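Local coordinates for protein membrane-bound lytic murein transglycosylase (Agrobacterium tumefaciens, PDB 2PNW) that probably cleaves the glycan strands of bacterial peptidoglycan as a lytic transglycosylase of the MltA family, leaving 1,6-anhydromuramoyl ends, at residues 119-124 with 256-261; 277-282 with 321-326; 100-105 with 347-352. One frame throughout, in Å; residues are numbered along the deposited sequence.

Interaction 1. Residues 119-124 with 256-261; sequences PIYRRP and RSYIFF
Tyr258 opens the contact by laying its phenol oxygen at the edge of the Tyr121 ring, with OH 3.3 Å from Tyr121 CD2. Its CG lies anti to the backbone N (chi1 -170°), which swings the ring toward 119-124. The hydroxyl gives tyrosine a polar end that also holds water 1, which donates to Pro119 O. Ile259 contributes its backbone: its O receives a bond from water 2, which in turn accepts from Tyr121 N. Phe260 is sandwiched. Pro124 CD sits over the centre of the ring, 3.8 Å from the centroid, in a CH-pi contact, while Tyr258 CD2 lies over the opposite face near the rim. Tyr121 CB meets the ring edge, 3.7 Å from Phe260 CD1. At Phe261 the backbones join directly, N donating to Tyr121 O over 3.1 Å. Phe261 O faces Arg122 CA at 3.2 Å as a CA-H...O contact and takes a bond from water 3, itself bound by Arg123 N. The contact thus joins two strands within the MltA-specific insert range, their short runs 119-121 and 259-261 standing at 79°. Strand 118-121 pairs with 173-177 and 259-263 with 201-209, while helix 159-163 packs on both tyrosines.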
loop_
_atom_site.group_PDB
_atom_site.type_symbol
_atom_site.label_atom_id
_atom_site.label_comp_id
_atom_site.label_asym_id
_atom_site.label_seq_id
_atom_site.Cartn_x
_atom_site.Cartn_y
_atom_site.Cartn_z
ATOM N N PRO A 119 9.078 -7.743 19.487
ATOM C CA PRO A 119 8.361 -8.820 18.793
ATOM C C PRO A 119 7.607 -8.333 17.552
ATOM O O PRO A 119 7.188 -7.158 17.470
ATOM C CB PRO A 119 7.391 -9.332 19.852
ATOM C CG PRO A 119 7.167 -8.127 20.788
ATOM C CD PRO A 119 8.551 -7.491 20.845
ATOM N N ILE A 120 7.430 -9.257 16.610
ATOM C CA ILE A 120 6.565 -9.069 15.459
ATOM C C ILE A 120 5.461 -10.105 15.639
ATOM O O ILE A 120 5.759 -11.280 15.819
ATOM C CB ILE A 120 7.331 -9.351 14.152
ATOM C CG1 ILE A 120 8.559 -8.427 14.065
ATOM C CG2 ILE A 120 6.407 -9.127 12.963
ATOM C CD1 ILE A 120 9.512 -8.745 12.880
ATOM N N TYR A 121 4.194 -9.671 15.642
ATOM C CA TYR A 121 3.096 -10.551 16.050
ATOM C C TYR A 121 2.207 -11.006 14.899
ATOM O O TYR A 121 1.899 -10.212 14.001
ATOM C CB TYR A 121 2.194 -9.813 17.037
ATOM C CG TYR A 121 2.780 -9.629 18.426
ATOM C CD1 TYR A 121 3.025 -10.729 19.262
ATOM C CD2 TYR A 121 3.074 -8.341 18.906
ATOM C CE1 TYR A 121 3.554 -10.548 20.569
ATOM C CE2 TYR A 121 3.607 -8.144 20.205
ATOM C CZ TYR A 121 3.828 -9.244 21.026
ATOM O OH TYR A 121 4.338 -9.035 22.301
ATOM N N ARG A 122 1.765 -12.268 14.963
ATOM C CA ARG A 122 0.675 -12.757 14.106
ATOM C C ARG A 122 -0.634 -12.261 14.690
ATOM O O ARG A 122 -0.668 -11.755 15.818
ATOM C CB ARG A 122 0.559 -14.298 14.154
ATOM C CG ARG A 122 1.715 -15.109 13.676
ATOM C CD ARG A 122 1.284 -16.608 13.709
ATOM N NE ARG A 122 1.442 -17.258 15.009
ATOM C CZ ARG A 122 0.445 -17.623 15.812
ATOM N NH1 ARG A 122 -0.825 -17.426 15.450
ATOM N NH2 ARG A 122 0.708 -18.233 16.965
ATOM N N ARG A 123 -1.732 -12.467 13.950
ATOM C CA ARG A 123 -3.035 -12.024 14.429
ATOM C C ARG A 123 -3.501 -12.858 15.636
ATOM O O ARG A 123 -3.604 -14.092 15.543
ATOM C CB ARG A 123 -4.053 -12.145 13.295
ATOM C CG ARG A 123 -5.428 -11.599 13.654
ATOM C CD ARG A 123 -6.370 -11.896 12.487
ATOM N NE ARG A 123 -7.707 -11.370 12.764
ATOM C CZ ARG A 123 -8.600 -11.087 11.819
ATOM N NH1 ARG A 123 -8.304 -11.282 10.528
ATOM N NH2 ARG A 123 -9.798 -10.612 12.185
ATOM N N PRO A 124 -3.798 -12.192 16.772
ATOM C CA PRO A 124 -4.343 -12.888 17.955
ATOM C C PRO A 124 -5.725 -13.451 17.626
ATOM O O PRO A 124 -6.481 -12.800 16.913
ATOM C CB PRO A 124 -4.496 -11.758 18.985
ATOM C CG PRO A 124 -3.534 -10.673 18.515
ATOM C CD PRO A 124 -3.612 -10.746 17.024
ATOM N N ARG A 256 -1.847 5.067 17.143
ATOM C CA ARG A 256 -2.456 4.024 17.969
ATOM C C ARG A 256 -2.699 2.726 17.183
ATOM O O ARG A 256 -2.828 1.660 17.790
ATOM C CB ARG A 256 -3.808 4.517 18.503
ATOM C CG ARG A 256 -3.628 5.601 19.555
ATOM C CD ARG A 256 -5.008 5.996 20.097
ATOM N NE ARG A 256 -5.545 5.012 21.009
ATOM C CZ ARG A 256 -6.851 4.731 21.159
ATOM N NH1 ARG A 256 -7.783 5.288 20.398
ATOM N NH2 ARG A 256 -7.192 3.829 22.060
ATOM N N SER A 257 -2.791 2.838 15.865
ATOM C CA SER A 257 -2.951 1.653 15.001
ATOM C C SER A 257 -1.759 0.725 15.181
ATOM O O SER A 257 -0.632 1.194 15.367
ATOM C CB SER A 257 -3.000 2.084 13.531
ATOM O OG SER A 257 -2.892 0.936 12.685
ATOM N N TYR A 258 -1.997 -0.593 15.119
ATOM C CA TYR A 258 -0.904 -1.573 15.220
ATOM C C TYR A 258 -1.218 -2.673 14.220
ATOM O O TYR A 258 -2.363 -3.152 14.166
ATOM C CB TYR A 258 -0.862 -2.167 16.632
ATOM C CG TYR A 258 0.374 -3.017 16.946
ATOM C CD1 TYR A 258 1.487 -2.452 17.569
ATOM C CD2 TYR A 258 0.424 -4.375 16.620
ATOM C CE1 TYR A 258 2.651 -3.233 17.860
ATOM C CE2 TYR A 258 1.565 -5.159 16.908
ATOM C CZ TYR A 258 2.661 -4.578 17.548
ATOM O OH TYR A 258 3.783 -5.341 17.849
ATOM N N ILE A 259 -0.206 -3.041 13.441
ATOM C CA ILE A 259 -0.358 -4.004 12.342
ATOM C C ILE A 259 0.047 -5.406 12.787
ATOM O O ILE A 259 1.099 -5.597 13.422
ATOM C CB ILE A 259 0.471 -3.590 11.081
ATOM C CG1 ILE A 259 0.100 -2.173 10.615
ATOM C CG2 ILE A 259 0.302 -4.672 9.923
ATOM C CD1 ILE A 259 -1.449 -1.918 10.473
ATOM N N PHE A 260 -0.815 -6.384 12.494
ATOM C CA PHE A 260 -0.460 -7.808 12.695
ATOM C C PHE A 260 -0.213 -8.442 11.334
ATOM O O PHE A 260 -0.803 -8.031 10.344
ATOM C CB PHE A 260 -1.578 -8.559 13.439
ATOM C CG PHE A 260 -1.833 -8.012 14.807
ATOM C CD1 PHE A 260 -0.972 -8.335 15.851
ATOM C CD2 PHE A 260 -2.880 -7.129 15.040
ATOM C CE1 PHE A 260 -1.185 -7.825 17.130
ATOM C CE2 PHE A 260 -3.101 -6.617 16.333
ATOM C CZ PHE A 260 -2.228 -6.962 17.362
ATOM N N PHE A 261 0.721 -9.392 11.296
ATOM C CA PHE A 261 1.266 -9.905 10.041
ATOM C C PHE A 261 1.019 -11.403 9.932
ATOM O O PHE A 261 0.740 -12.088 10.932
ATOM C CB PHE A 261 2.802 -9.623 9.971
ATOM C CG PHE A 261 3.148 -8.160 9.888
ATOM C CD1 PHE A 261 3.270 -7.530 8.665
ATOM C CD2 PHE A 261 3.344 -7.414 11.057
ATOM C CE1 PHE A 261 3.593 -6.141 8.571
ATOM C CE2 PHE A 261 3.647 -6.049 10.982
ATOM C CZ PHE A 261 3.772 -5.411 9.745
HETATM O O HOH W 1 5.006 -5.893 15.425
HETATM O O HOH W 2 2.937 -7.336 14.523
HETATM O O HOH W 3 -1.470 -13.637 11.342
#

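Interaction 2. Residues 277-282 with 321-326. With SO4 (sulfate ion), chain B.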
loop_
_atom_site.group_PDB
_atom_site.type_symbol
_atom_site.label_atom_id
_atom_site.label_comp_id
_atom_site.label_asym_id
_atom_site.label_seq_id
_atom_site.Cartn_x
_atom_site.Cartn_y
_atom_site.Cartn_z
ATOM N N ALA A 277 -4.771 -6.126 -3.074
ATOM C CA ALA A 277 -5.392 -6.772 -4.243
ATOM C C ALA A 277 -5.077 -8.282 -4.312
ATOM O O ALA A 277 -5.455 -8.967 -5.268
ATOM C CB ALA A 277 -4.983 -6.061 -5.538
ATOM N N LYS A 278 -4.406 -8.792 -3.276
ATOM C CA LYS A 278 -4.152 -10.218 -3.078
ATOM C C LYS A 278 -3.205 -10.858 -4.094
ATOM O O LYS A 278 -3.158 -12.085 -4.208
ATOM C CB LYS A 278 -5.481 -11.020 -2.988
ATOM C CG LYS A 278 -6.504 -10.421 -2.038
ATOM C CD LYS A 278 -5.915 -10.316 -0.623
ATOM C CE LYS A 278 -6.990 -10.365 0.462
ATOM N NZ LYS A 278 -8.171 -9.566 0.106
ATOM N N VAL A 279 -2.452 -10.023 -4.810
ATOM C CA VAL A 279 -1.438 -10.466 -5.785
ATOM C C VAL A 279 -0.093 -9.772 -5.486
ATOM O O VAL A 279 -0.070 -8.734 -4.796
ATOM C CB VAL A 279 -1.873 -10.191 -7.241
ATOM C CG1 VAL A 279 -3.194 -10.938 -7.598
ATOM C CG2 VAL A 279 -2.011 -8.704 -7.519
ATOM N N PRO A 280 1.035 -10.360 -5.961
ATOM C CA PRO A 280 2.349 -9.736 -5.694
ATOM C C PRO A 280 2.456 -8.366 -6.336
ATOM O O PRO A 280 2.012 -8.162 -7.479
ATOM C CB PRO A 280 3.345 -10.686 -6.356
ATOM C CG PRO A 280 2.577 -12.009 -6.523
ATOM C CD PRO A 280 1.153 -11.633 -6.709
ATOM N N LEU A 281 3.045 -7.424 -5.613
ATOM C CA LEU A 281 3.324 -6.111 -6.188
ATOM C C LEU A 281 4.479 -6.183 -7.173
ATOM O O LEU A 281 5.300 -7.093 -7.114
ATOM C CB LEU A 281 3.658 -5.110 -5.067
ATOM C CG LEU A 281 2.538 -4.918 -4.035
ATOM C CD1 LEU A 281 2.871 -3.719 -3.141
ATOM C CD2 LEU A 281 1.168 -4.749 -4.663
ATOM N N VAL A 282 4.560 -5.215 -8.068
ATOM C CA VAL A 282 5.626 -5.209 -9.084
ATOM C C VAL A 282 6.349 -3.878 -8.918
ATOM O O VAL A 282 5.720 -2.815 -9.049
ATOM C CB VAL A 282 5.031 -5.239 -10.508
ATOM C CG1 VAL A 282 6.159 -5.164 -11.566
ATOM C CG2 VAL A 282 4.153 -6.504 -10.713
ATOM N N LEU A 321 -0.651 -0.466 -12.279
ATOM C CA LEU A 321 -1.904 -1.080 -11.872
ATOM C C LEU A 321 -2.169 -0.764 -10.417
ATOM O O LEU A 321 -1.240 -0.714 -9.608
ATOM C CB LEU A 321 -1.893 -2.593 -12.079
ATOM C CG LEU A 321 -1.775 -3.065 -13.541
ATOM C CD1 LEU A 321 -1.406 -4.534 -13.544
ATOM C CD2 LEU A 321 -3.084 -2.832 -14.281
ATOM N N ALA A 322 -3.447 -0.559 -10.093
ATOM C CA ALA A 322 -3.857 -0.310 -8.698
ATOM C C ALA A 322 -3.877 -1.629 -7.946
ATOM O O ALA A 322 -4.806 -2.414 -8.107
ATOM C CB ALA A 322 -5.248 0.335 -8.668
ATOM N N LEU A 323 -2.843 -1.895 -7.148
ATOM C CA LEU A 323 -2.702 -3.218 -6.543
ATOM C C LEU A 323 -2.630 -3.163 -5.010
ATOM O O LEU A 323 -2.405 -4.180 -4.358
ATOM C CB LEU A 323 -1.455 -3.925 -7.109
ATOM C CG LEU A 323 -1.586 -4.323 -8.599
ATOM C CD1 LEU A 323 -0.249 -4.861 -9.038
ATOM C CD2 LEU A 323 -2.688 -5.358 -8.793
ATOM N N ASP A 324 -2.835 -1.978 -4.426
ATOM C CA ASP A 324 -2.765 -1.880 -2.964
ATOM C C ASP A 324 -3.550 -0.666 -2.481
ATOM O O ASP A 324 -4.056 0.104 -3.277
ATOM C CB ASP A 324 -1.291 -1.780 -2.501
ATOM C CG ASP A 324 -1.096 -2.165 -1.017
ATOM O OD1 ASP A 324 -2.039 -2.700 -0.344
ATOM O OD2 ASP A 324 0.032 -1.937 -0.523
ATOM N N THR A 325 -3.669 -0.523 -1.167
ATOM C CA THR A 325 -4.285 0.672 -0.594
ATOM C C THR A 325 -3.522 0.984 0.694
ATOM O O THR A 325 -2.641 0.218 1.102
ATOM C CB THR A 325 -5.826 0.486 -0.359
ATOM O OG1 THR A 325 -6.428 1.734 0.030
ATOM C CG2 THR A 325 -6.115 -0.598 0.705
ATOM N N GLY A 326 -3.818 2.126 1.303
ATOM C CA GLY A 326 -3.198 2.490 2.575
ATOM C C GLY A 326 -4.072 3.524 3.241
ATOM O O GLY A 326 -4.790 4.271 2.558
HETATM S S SO4 B . -10.508 -8.561 1.936
HETATM O O1 SO4 B . -9.532 -8.864 2.991
HETATM O O2 SO4 B . -10.391 -9.543 0.856
HETATM O O3 SO4 B . -11.862 -8.618 2.495
HETATM O O4 SO4 B . -10.253 -7.223 1.387
HETATM O O HOH W 4 -1.791 -6.897 -4.075
#
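Leu323, near the end of strand 316-324 in the 3D domain, a family of the double-psi beta-barrel clan, packs against the loop 277-282, between strands 259-263 and 286-288. The apolar contacts fall on different parts of its side chain. The Val279 side chain crosses that of Leu323 at about a right angle, CG2 reaching CD2 at 3.6 Å, and Ala277 CB meets the same methyl at 4.0 Å. Leu281 runs past in the opposite direction, its CD2 3.7 Å from Leu323 CB. With CG anti to the carbonyl carbon (chi1 -60°), Leu281 carries its branch back toward the strand although its CB does not point there. Alanine suits position 277 because a small CB lets the backbones draw close. Behind the packing, helix 28-39 reaches both Val279 and Leu323.

Across the two segments the direct polar contact is main chain to main chain, a weak bond from Ala277 N to Leu323 O. Separately, the Asp324 carboxylate accepts from Ala276 N through OD1, tying the strand to the residue just before the loop segment. The Leu323 carbonyl has a second partner in water 4, which accepts weakly from Ala277 N and donates to Leu323 O at 2.8 Å and to Val279 O at 2.6 Å.

Interaction 3. Residues 100-105 with 347-352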
loop_
_atom_site.group_PDB
_atom_site.type_symbol
_atom_site.label_atom_id
_atom_site.label_comp_id
_atom_site.label_asym_id
_atom_site.label_seq_id
_atom_site.Cartn_x
_atom_site.Cartn_y
_atom_site.Cartn_z
ATOM N N ALA A 100 5.525 7.467 -2.097
ATOM C CA ALA A 100 6.019 6.127 -2.460
ATOM C C ALA A 100 6.145 5.237 -1.243
ATOM O O ALA A 100 6.240 5.733 -0.109
ATOM C CB ALA A 100 7.343 6.205 -3.221
ATOM N N PHE A 101 6.152 3.925 -1.479
ATOM C CA PHE A 101 6.335 2.949 -0.413
ATOM C C PHE A 101 7.178 1.792 -0.935
ATOM O O PHE A 101 7.459 1.721 -2.140
ATOM C CB PHE A 101 4.975 2.493 0.179
ATOM C CG PHE A 101 4.192 1.521 -0.691
ATOM C CD1 PHE A 101 3.969 0.215 -0.255
ATOM C CD2 PHE A 101 3.604 1.932 -1.874
ATOM C CE1 PHE A 101 3.189 -0.691 -1.036
ATOM C CE2 PHE A 101 2.820 1.047 -2.649
ATOM C CZ PHE A 101 2.637 -0.261 -2.231
ATOM N N TYR A 102 7.615 0.908 -0.045
ATOM C CA TYR A 102 8.552 -0.148 -0.451
ATOM C C TYR A 102 8.404 -1.280 0.534
ATOM O O TYR A 102 7.654 -1.137 1.500
ATOM C CB TYR A 102 10.002 0.377 -0.505
ATOM C CG TYR A 102 10.651 0.635 0.839
ATOM C CD1 TYR A 102 11.738 -0.139 1.271
ATOM C CD2 TYR A 102 10.175 1.649 1.683
ATOM C CE1 TYR A 102 12.348 0.107 2.526
ATOM C CE2 TYR A 102 10.764 1.882 2.928
ATOM C CZ TYR A 102 11.839 1.128 3.330
ATOM O OH TYR A 102 12.421 1.382 4.557
ATOM N N GLU A 103 9.039 -2.418 0.250
ATOM C CA GLU A 103 9.067 -3.555 1.170
ATOM C C GLU A 103 10.433 -3.522 1.855
ATOM O O GLU A 103 11.441 -3.842 1.187
ATOM C CB GLU A 103 8.973 -4.868 0.384
ATOM C CG GLU A 103 8.794 -6.117 1.257
ATOM C CD GLU A 103 8.823 -7.446 0.452
ATOM O OE1 GLU A 103 9.417 -7.502 -0.658
ATOM O OE2 GLU A 103 8.307 -8.458 0.978
ATOM N N PRO A 104 10.494 -3.138 3.156
ATOM C CA PRO A 104 11.813 -3.141 3.773
ATOM C C PRO A 104 12.361 -4.524 4.071
ATOM O O PRO A 104 11.613 -5.498 4.265
ATOM C CB PRO A 104 11.600 -2.379 5.112
ATOM C CG PRO A 104 10.237 -1.699 4.989
ATOM C CD PRO A 104 9.462 -2.631 4.082
ATOM N N GLU A 105 13.680 -4.603 4.122
ATOM C CA GLU A 105 14.333 -5.747 4.684
ATOM C C GLU A 105 14.552 -5.435 6.174
ATOM O O GLU A 105 15.078 -4.367 6.514
ATOM C CB GLU A 105 15.652 -5.957 3.937
ATOM C CG GLU A 105 16.355 -7.197 4.311
ATOM C CD GLU A 105 17.537 -7.468 3.388
ATOM O OE1 GLU A 105 17.307 -7.886 2.232
ATOM O OE2 GLU A 105 18.681 -7.263 3.836
ATOM N N GLU A 347 15.339 4.044 -0.041
ATOM C CA GLU A 347 15.957 5.354 -0.231
ATOM C C GLU A 347 15.218 6.116 -1.328
ATOM O O GLU A 347 14.924 7.293 -1.172
ATOM C CB GLU A 347 17.457 5.212 -0.534
ATOM C CG GLU A 347 18.267 4.679 0.664
ATOM C CD GLU A 347 18.024 5.471 1.936
ATOM O OE1 GLU A 347 18.417 6.651 1.992
ATOM O OE2 GLU A 347 17.424 4.923 2.890
ATOM N N LEU A 348 14.880 5.414 -2.410
ATOM C CA LEU A 348 14.135 5.999 -3.522
ATOM C C LEU A 348 12.757 6.467 -3.108
ATOM O O LEU A 348 12.321 7.568 -3.463
ATOM C CB LEU A 348 14.019 4.985 -4.660
ATOM C CG LEU A 348 15.295 4.656 -5.446
ATOM C CD1 LEU A 348 14.986 3.564 -6.431
ATOM C CD2 LEU A 348 15.838 5.897 -6.158
ATOM N N ALA A 349 12.066 5.632 -2.336
ATOM C CA ALA A 349 10.708 5.931 -1.925
ATOM C C ALA A 349 10.637 7.115 -0.962
ATOM O O ALA A 349 9.669 7.885 -0.982
ATOM C CB ALA A 349 10.085 4.673 -1.261
ATOM N N GLY A 350 11.663 7.241 -0.117
ATOM C CA GLY A 350 11.622 8.134 1.055
ATOM C C GLY A 350 11.411 9.611 0.758
ATOM O O GLY A 350 10.908 10.354 1.620
ATOM N N THR A 351 11.778 10.032 -0.455
ATOM C CA THR A 351 11.681 11.429 -0.858
ATOM C C THR A 351 10.559 11.722 -1.876
ATOM O O THR A 351 10.383 12.874 -2.298
ATOM C CB THR A 351 13.033 11.942 -1.403
ATOM O OG1 THR A 351 13.429 11.152 -2.540
ATOM C CG2 THR A 351 14.126 11.869 -0.319
ATOM N N VAL A 352 9.794 10.700 -2.276
ATOM C CA VAL A 352 8.719 10.924 -3.253
ATOM C C VAL A 352 7.593 11.675 -2.576
ATOM O O VAL A 352 7.050 11.231 -1.560
ATOM C CB VAL A 352 8.174 9.593 -3.893
ATOM C CG1 VAL A 352 7.019 9.893 -4.872
ATOM C CG2 VAL A 352 9.293 8.847 -4.582
HETATM O O HOH W 5 7.208 8.927 -0.109
#
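Ala100 CB, pointing from strand 96-109 toward Ala349 of helix 343-350 and Val352 in the loop that follows, meets both at once. It lies 3.7 Å from Ala349 CB and 3.6 Å from Val352 CB. With CG1 anti to the backbone N (chi1 178°), Val352 brings CG2 against the Ala100 methyl as well, and sets CG1 4.0 Å from Ala100 N. Tyr102, two residues on and on the same side of the strand, brings CD2 to 4.2 Å from Ala349 CB. Two alanines suit the centre, since their small side chains let the CA atoms of Ala100 and Ala349 come within 4.7 Å of each other.

Water 5 accepts from Ala100 N at 3.0 Å and stands 2.8 Å from Ala349 O and 2.7 Å from Val352 O. Val352 N donates to Ala349 O, a bond that helps hold Val352 beside Ala100.

Farther out, Thr339 of strand 334-341 touches Ala100, Tyr102 and Ala349, and Gln189 OE1 accepts from Tyr102 N. No direct hydrogen bond links 100-105 with 347-352. Close-fitting methyls therefore join a strand in the MltA-specific insert range to the 3D domain range, and a water links the backbones, though it cannot donate to every acceptor within its reach.

All three contacts are largely buried, but interaction 2 lies nearest the chain centre, about 7 Å between its centre and that of the chain, against 11 Å for interaction 3 and 17 Å for interaction 1. Interaction 1 is aromatic and stays within the range of the MltA-specific insert, whereas interaction 3 joins that range to the 3D domain through small aliphatic groups. Interaction 2 is built on branched aliphatic side chains. Each has a water bridging backbones, but interaction 1 has a straight direct backbone bond, interaction 2 a weak one and interaction 3 none. Interactions 2 and 3 touch through Phe101, whose CZ is 3.6 Å from Leu281 CD1 and whose CE1 is 3.4 Å from Asp324 OD2; interaction 1 stands apart from both.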